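Tyrosinase (Burkholderia thailandensis, PDB 5ZRD) oxidises phenols as a dicopper monooxygenase, probably hydroxylating monophenols such as tyrosine to catechols and oxidising these further to quinones, and makes catechol derivatives efficiently at acidic pH. Local coordinates at residues A[120-123]-A[124-127]; A[235-238]-A[239-243]. All coordinates share one frame; numbering follows the deposited sequence.

Interaction 1 (A[120-123]-A[124-127])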
ATOM      1  N   THR A 120     -41.054 -10.046  24.102  1.00 29.51           N
ATOM      2  CA  THR A 120     -41.181 -10.260  25.540  1.00 30.08           C
ATOM      3  C   THR A 120     -42.651 -10.282  25.983  1.00 31.12           C
ATOM      4  O   THR A 120     -42.929 -10.218  27.158  1.00 32.70           O
ATOM      5  CB  THR A 120     -40.418  -9.180  26.313  1.00 27.41           C
ATOM      6  OG1 THR A 120     -40.826  -7.894  25.850  1.00 31.37           O
ATOM      7  CG2 THR A 120     -38.919  -9.296  26.144  1.00 27.98           C
ATOM      8  N   ASP A 121     -43.594 -10.354  25.064  1.00 33.56           N
ATOM      9  CA  ASP A 121     -44.992 -10.572  25.424  1.00 35.92           C
ATOM     10  C   ASP A 121     -45.192 -12.036  25.837  1.00 36.40           C
ATOM     11  O   ASP A 121     -44.286 -12.866  25.696  1.00 41.04           O
ATOM     12  CB  ASP A 121     -45.951 -10.226  24.246  1.00 37.97           C
ATOM     13  CG  ASP A 121     -45.955 -11.293  23.113  1.00 41.18           C
ATOM     14  OD1 ASP A 121     -45.208 -12.306  23.186  1.00 43.88           O
ATOM     15  OD2 ASP A 121     -46.732 -11.126  22.153  1.00 43.26           O
ATOM     16  N   GLU A 122     -46.403 -12.324  26.297  1.00 36.39           N
ATOM     17  CA  GLU A 122     -46.806 -13.613  26.854  1.00 41.78           C
ATOM     18  C   GLU A 122     -46.740 -14.690  25.755  1.00 37.39           C
ATOM     19  O   GLU A 122     -46.282 -15.821  26.015  1.00 32.75           O
ATOM     20  CB  GLU A 122     -48.212 -13.495  27.490  1.00 47.18           C
ATOM     21  CG  GLU A 122     -48.514 -14.516  28.593  1.00 56.81           C
ATOM     22  CD  GLU A 122     -47.545 -14.558  29.783  1.00 74.56           C
ATOM     23  OE1 GLU A 122     -47.412 -15.657  30.383  1.00 75.51           O
ATOM     24  OE2 GLU A 122     -46.908 -13.498  30.121  1.00 76.33           O
ATOM     25  N   TYR A 123     -47.178 -14.346  24.538  1.00 36.04           N
ATOM     26  CA  TYR A 123     -47.174 -15.319  23.451  1.00 41.39           C
ATOM     27  C   TYR A 123     -45.737 -15.820  23.208  1.00 39.61           C
ATOM     28  O   TYR A 123     -45.478 -17.050  23.228  1.00 38.86           O
ATOM     29  CB  TYR A 123     -47.812 -14.792  22.160  1.00 39.66           C
ATOM     30  CG  TYR A 123     -47.805 -15.843  21.085  1.00 36.61           C
ATOM     31  CD1 TYR A 123     -48.777 -16.826  21.051  1.00 44.35           C
ATOM     32  CD2 TYR A 123     -46.753 -15.959  20.193  1.00 40.02           C
ATOM     33  CE1 TYR A 123     -48.725 -17.877  20.139  1.00 43.75           C
ATOM     34  CE2 TYR A 123     -46.704 -16.976  19.246  1.00 39.80           C
ATOM     35  CZ  TYR A 123     -47.685 -17.957  19.232  1.00 40.47           C
ATOM     36  OH  TYR A 123     -47.676 -18.974  18.321  1.00 37.92           O
ATOM     37  N   THR A 124     -44.815 -14.885  23.019  1.00 35.80           N
ATOM     38  CA  THR A 124     -43.479 -15.273  22.636  1.00 36.05           C
ATOM     39  C   THR A 124     -42.876 -16.102  23.774  1.00 35.79           C
ATOM     40  O   THR A 124     -42.229 -17.125  23.529  1.00 34.59           O
ATOM     41  CB  THR A 124     -42.593 -14.080  22.246  1.00 35.80           C
ATOM     42  OG1 THR A 124     -43.153 -13.283  21.201  1.00 33.38           O
ATOM     43  CG2 THR A 124     -41.249 -14.550  21.755  1.00 37.39           C
ATOM     44  N   LEU A 125     -43.111 -15.702  25.015  1.00 34.15           N
ATOM     45  CA  LEU A 125     -42.489 -16.450  26.100  1.00 34.56           C
ATOM     46  C   LEU A 125     -42.976 -17.904  26.112  1.00 38.69           C
ATOM     47  O   LEU A 125     -42.216 -18.791  26.557  1.00 36.65           O
ATOM     48  CB  LEU A 125     -42.816 -15.804  27.439  1.00 34.54           C
ATOM     49  CG  LEU A 125     -42.226 -14.424  27.673  1.00 38.46           C
ATOM     50  CD1 LEU A 125     -42.914 -13.746  28.859  1.00 38.63           C
ATOM     51  CD2 LEU A 125     -40.725 -14.513  27.869  1.00 36.24           C
ATOM     52  N   LYS A 126     -44.238 -18.132  25.731  1.00 38.57           N
ATOM     53  CA  LYS A 126     -44.849 -19.463  25.887  1.00 43.73           C
ATOM     54  C   LYS A 126     -44.828 -20.237  24.565  1.00 40.60           C
ATOM     55  O   LYS A 126     -44.979 -21.416  24.615  1.00 40.16           O
ATOM     56  CB  LYS A 126     -46.299 -19.354  26.370  1.00 47.17           C
ATOM     57  CG  LYS A 126     -46.485 -18.781  27.772  1.00 50.48           C
ATOM     58  CD  LYS A 126     -47.921 -18.371  28.075  1.00 60.14           C
ATOM     59  CE  LYS A 126     -48.692 -19.359  28.935  1.00 70.02           C
ATOM     60  NZ  LYS A 126     -48.866 -20.683  28.279  1.00 69.98           N
ATOM     61  N   HIS A 127     -44.665 -19.582  23.416  1.00 39.02           N
ATOM     62  CA  HIS A 127     -44.763 -20.270  22.118  1.00 42.62           C
ATOM     63  C   HIS A 127     -43.684 -19.868  21.091  1.00 42.48           C
ATOM     64  O   HIS A 127     -43.654 -20.435  20.004  1.00 39.97           O
ATOM     65  CB  HIS A 127     -46.153 -20.005  21.551  1.00 46.24           C
ATOM     66  CG  HIS A 127     -47.185 -20.606  22.427  1.00 49.90           C
ATOM     67  ND1 HIS A 127     -48.153 -19.850  23.055  1.00 51.15           N
ATOM     68  CD2 HIS A 127     -47.322 -21.872  22.864  1.00 51.72           C
ATOM     69  CE1 HIS A 127     -48.889 -20.633  23.807  1.00 53.66           C
ATOM     70  NE2 HIS A 127     -48.392 -21.882  23.711  1.00 54.84           N
TER
HETATM   71  O   HOH W   1     -45.110 -19.613  17.787  1.00 28.54           O

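Interaction 2 (A[235-238]-A[239-243])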
ATOM      1  N   ASN A 235     -31.653 -14.216  34.254  1.00 37.97           N
ATOM      2  CA  ASN A 235     -30.537 -14.319  33.304  1.00 39.54           C
ATOM      3  C   ASN A 235     -30.951 -14.256  31.833  1.00 36.42           C
ATOM      4  O   ASN A 235     -30.061 -14.201  30.979  1.00 39.15           O
ATOM      5  CB  ASN A 235     -29.880 -15.688  33.361  1.00 39.81           C
ATOM      6  CG  ASN A 235     -29.494 -16.012  34.771  1.00 46.17           C
ATOM      7  OD1 ASN A 235     -30.003 -16.989  35.319  1.00 51.47           O
ATOM      8  ND2 ASN A 235     -28.695 -15.137  35.365  1.00 41.73           N
ATOM      9  N   GLY A 236     -32.235 -14.400  31.541  1.00 32.83           N
ATOM     10  CA  GLY A 236     -32.691 -14.565  30.171  1.00 34.88           C
ATOM     11  C   GLY A 236     -32.780 -13.237  29.412  1.00 35.73           C
ATOM     12  O   GLY A 236     -32.449 -12.187  29.934  1.00 31.26           O
ATOM     13  N   VAL A 237     -33.222 -13.307  28.157  1.00 35.82           N
ATOM     14  CA  VAL A 237     -33.346 -12.115  27.348  1.00 35.11           C
ATOM     15  C   VAL A 237     -34.484 -11.253  27.889  1.00 33.25           C
ATOM     16  O   VAL A 237     -34.421 -10.044  27.770  1.00 31.34           O
ATOM     17  CB  VAL A 237     -33.573 -12.441  25.863  1.00 34.65           C
ATOM     18  CG1 VAL A 237     -33.680 -11.153  25.047  1.00 32.89           C
ATOM     19  CG2 VAL A 237     -32.465 -13.344  25.344  1.00 32.03           C
ATOM     20  N   TYR A 238     -35.489 -11.868  28.504  1.00 28.07           N
ATOM     21  CA  TYR A 238     -36.571 -11.092  29.065  1.00 30.73           C
ATOM     22  C   TYR A 238     -36.047 -10.120  30.133  1.00 31.61           C
ATOM     23  O   TYR A 238     -36.280  -8.856  30.068  1.00 27.67           O
ATOM     24  CB  TYR A 238     -37.651 -12.018  29.624  1.00 32.91           C
ATOM     25  CG  TYR A 238     -38.799 -11.311  30.291  1.00 31.56           C
ATOM     26  CD1 TYR A 238     -38.732 -10.913  31.619  1.00 32.67           C
ATOM     27  CD2 TYR A 238     -39.962 -11.028  29.588  1.00 32.02           C
ATOM     28  CE1 TYR A 238     -39.805 -10.265  32.231  1.00 34.33           C
ATOM     29  CE2 TYR A 238     -41.036 -10.381  30.185  1.00 31.49           C
ATOM     30  CZ  TYR A 238     -40.961 -10.003  31.514  1.00 33.45           C
ATOM     31  OH  TYR A 238     -42.024  -9.370  32.085  1.00 35.37           O
ATOM     32  N   ALA A 239     -35.340 -10.697  31.100  1.00 29.58           N
ATOM     33  CA  ALA A 239     -34.675  -9.904  32.143  1.00 32.66           C
ATOM     34  C   ALA A 239     -33.748  -8.847  31.530  1.00 32.08           C
ATOM     35  O   ALA A 239     -33.649  -7.757  32.071  1.00 29.10           O
ATOM     36  CB  ALA A 239     -33.875 -10.800  33.056  1.00 35.56           C
ATOM     37  N   LYS A 240     -32.987  -9.207  30.493  1.00 29.19           N
ATOM     38  CA  LYS A 240     -32.017  -8.264  29.955  1.00 32.20           C
ATOM     39  C   LYS A 240     -32.738  -7.057  29.317  1.00 29.90           C
ATOM     40  O   LYS A 240     -32.293  -5.933  29.446  1.00 26.29           O
ATOM     41  CB  LYS A 240     -31.109  -8.983  28.955  1.00 38.40           C
ATOM     42  CG  LYS A 240     -29.933  -9.750  29.547  1.00 43.37           C
ATOM     43  CD  LYS A 240     -28.753  -9.762  28.582  1.00 54.85           C
ATOM     44  CE  LYS A 240     -27.533 -10.515  29.083  1.00 61.34           C
ATOM     45  NZ  LYS A 240     -26.649  -9.643  29.895  1.00 65.37           N
ATOM     46  N   TYR A 241     -33.885  -7.277  28.661  1.00 29.82           N
ATOM     47  CA  TYR A 241     -34.681  -6.180  28.077  1.00 28.60           C
ATOM     48  C   TYR A 241     -35.272  -5.291  29.180  1.00 29.23           C
ATOM     49  O   TYR A 241     -35.237  -4.068  29.070  1.00 25.66           O
ATOM     50  CB  TYR A 241     -35.772  -6.746  27.187  1.00 28.04           C
ATOM     51  CG  TYR A 241     -35.483  -6.852  25.712  1.00 31.60           C
ATOM     52  CD1 TYR A 241     -34.914  -5.799  25.005  1.00 34.03           C
ATOM     53  CD2 TYR A 241     -35.898  -7.961  24.986  1.00 29.82           C
ATOM     54  CE1 TYR A 241     -34.675  -5.886  23.639  1.00 33.25           C
ATOM     55  CE2 TYR A 241     -35.687  -8.046  23.620  1.00 29.52           C
ATOM     56  CZ  TYR A 241     -35.079  -7.007  22.940  1.00 32.07           C
ATOM     57  OH  TYR A 241     -34.891  -7.052  21.585  1.00 33.18           O
ATOM     58  N   VAL A 242     -35.753  -5.898  30.266  1.00 29.73           N
ATOM     59  CA  VAL A 242     -36.237  -5.139  31.435  1.00 30.28           C
ATOM     60  C   VAL A 242     -35.096  -4.288  31.988  1.00 31.47           C
ATOM     61  O   VAL A 242     -35.256  -3.076  32.147  1.00 32.38           O
ATOM     62  CB  VAL A 242     -36.847  -6.020  32.544  1.00 35.31           C
ATOM     63  CG1 VAL A 242     -37.179  -5.193  33.776  1.00 35.55           C
ATOM     64  CG2 VAL A 242     -38.079  -6.795  32.083  1.00 31.18           C
ATOM     65  N   ARG A 243     -33.925  -4.876  32.185  1.00 35.00           N
ATOM     66  CA  ARG A 243     -32.743  -4.107  32.675  1.00 36.12           C
ATOM     67  C   ARG A 243     -32.451  -2.884  31.790  1.00 34.92           C
ATOM     68  O   ARG A 243     -32.093  -1.806  32.314  1.00 35.95           O
ATOM     69  CB  ARG A 243     -31.461  -4.948  32.674  1.00 43.63           C
ATOM     70  CG  ARG A 243     -31.151  -5.664  33.976  1.00 58.08           C
ATOM     71  CD  ARG A 243     -29.695  -5.551  34.398  1.00 63.51           C
ATOM     72  NE  ARG A 243     -29.507  -6.395  35.570  1.00 77.34           N
ATOM     73  CZ  ARG A 243     -29.725  -6.016  36.832  1.00 82.18           C
ATOM     74  NH1 ARG A 243     -29.847  -4.731  37.129  1.00 70.86           N
ATOM     75  NH2 ARG A 243     -29.815  -6.929  37.789  1.00 79.78           N
TER

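Interaction 1 (A[120-123]-A[124-127])
Tyr123 and His127 meet one turn apart on the short helix 122-127, which Asp121 caps at its N-terminus. The tyrosine ring runs along the helix toward its C-terminal end because CG stands anti to the backbone N (chi1 -179°), and His127 CB comes to rest over one face of it. This is a CH-pi contact, with His127 CB 3.8 Å from the centroid of the Tyr123 ring and somewhat displaced toward the rim. The imidazole leans obliquely against the phenol, the planes at 44°, and His127 ND1 lies 3.6 Å from Tyr123 CE1. A water accepts from Tyr123 OH and donates to His127 O, linking the hydroxyl end of the phenol to the backbone of His127. The Tyr123 ring also makes a cation-pi contact with Arg15.

Thr124 is held at the first turn. Asp121 suits the N-cap because its short carboxylate can fold back onto a backbone N-H that has no carbonyl earlier in the helix to bind: Thr124 N gives Asp121 OD1 a nearly straight bond of 2.6 Å. Thr124 OG1 lies 3.0 Å from the same OD1, but its hydroxyl also has Trp117 NE1 and Asp118 O as hydrogen-bond partners, which bind this buried group to the loop before the helix.

Tyr123 O takes two donors. His127 N approaches it almost end-on at 2.7 Å, whereas Lys126 N, at 3.0 Å from Tyr123 O, stands well above the carbonyl plane.

Interaction 2 (A[235-238]-A[239-243])
Helix 237-244, within the central domain of the tyrosinase family, starts here, with Gly236 at its N-cap and two pairs of side chains meeting four residues apart along its first turns. Tyr238 and Val242 form one pair. The phenol ring extends past Ala239 and reaches the valine obliquely, Tyr238 CE1 lying 3.9 Å from Val242 CG2. That methyl is the branch beside the valine's backbone N, and it also packs 3.4 Å from Tyr238 O, so one carbon touches both the ring and the main chain. A beta-branched residue suits this place, since its methyl is carried close to the backbone with little freedom to swing away.

Val237 and Tyr241 make the second pair, running alongside each other in the same direction. Val237 CG1, set anti to the backbone N (chi1 -179°), rests 3.9 Å from Tyr241 CD2, an apolar contact between methyl and ring. The long aromatic carries its polar tip beyond the valine, where Tyr241 OH is hydrogen-bonded to Glu119.

Beneath these side chains run regular i to i+4 bonds: Lys240 N to Gly236 O at 3.1 Å, Tyr241 N to Val237 O at 3.0 Å and Val242 N to Tyr238 O at 3.0 Å. Ala239, buried, offers only a methyl, CB sitting 3.7 Å from Gly236 O. The Lys240 side chain extends away from residues 235-238 and lies about 3 Å from a bound citrate, probably from the crystallisation liquor.

The helix is packed between others: Val237 and Tyr241 touch Pro276 of helix 274-285, Tyr241 also meets His319, Val323 and Met326 of helix 315-334, and Tyr238 and Val242 both lean on Leu412 of helix 410-415.

Interactions 1 and 2, their centres 13 Å apart, touch through the two tyrosines of helix 237-244. Thr120 CG2 packs 3.5 Å from Tyr241 CD2, Thr120 O lies 3.6 Å from Tyr238 CE2, and Leu125 CD2 reaches Tyr238 CD2 at 4.0 Å. Both the loop leading into helix 122-127 and the helix itself thus pack against the start of the other helix. Interaction 2 is the nearer to the dicopper site: the side chain of Tyr241 is about 5 Å from that of the copper ligand His277 and about 8 Å from a copper ion. Thr120, about 11 Å from His277 between side chains, lies farther out, with Tyr241 joining it to the surroundings of the site.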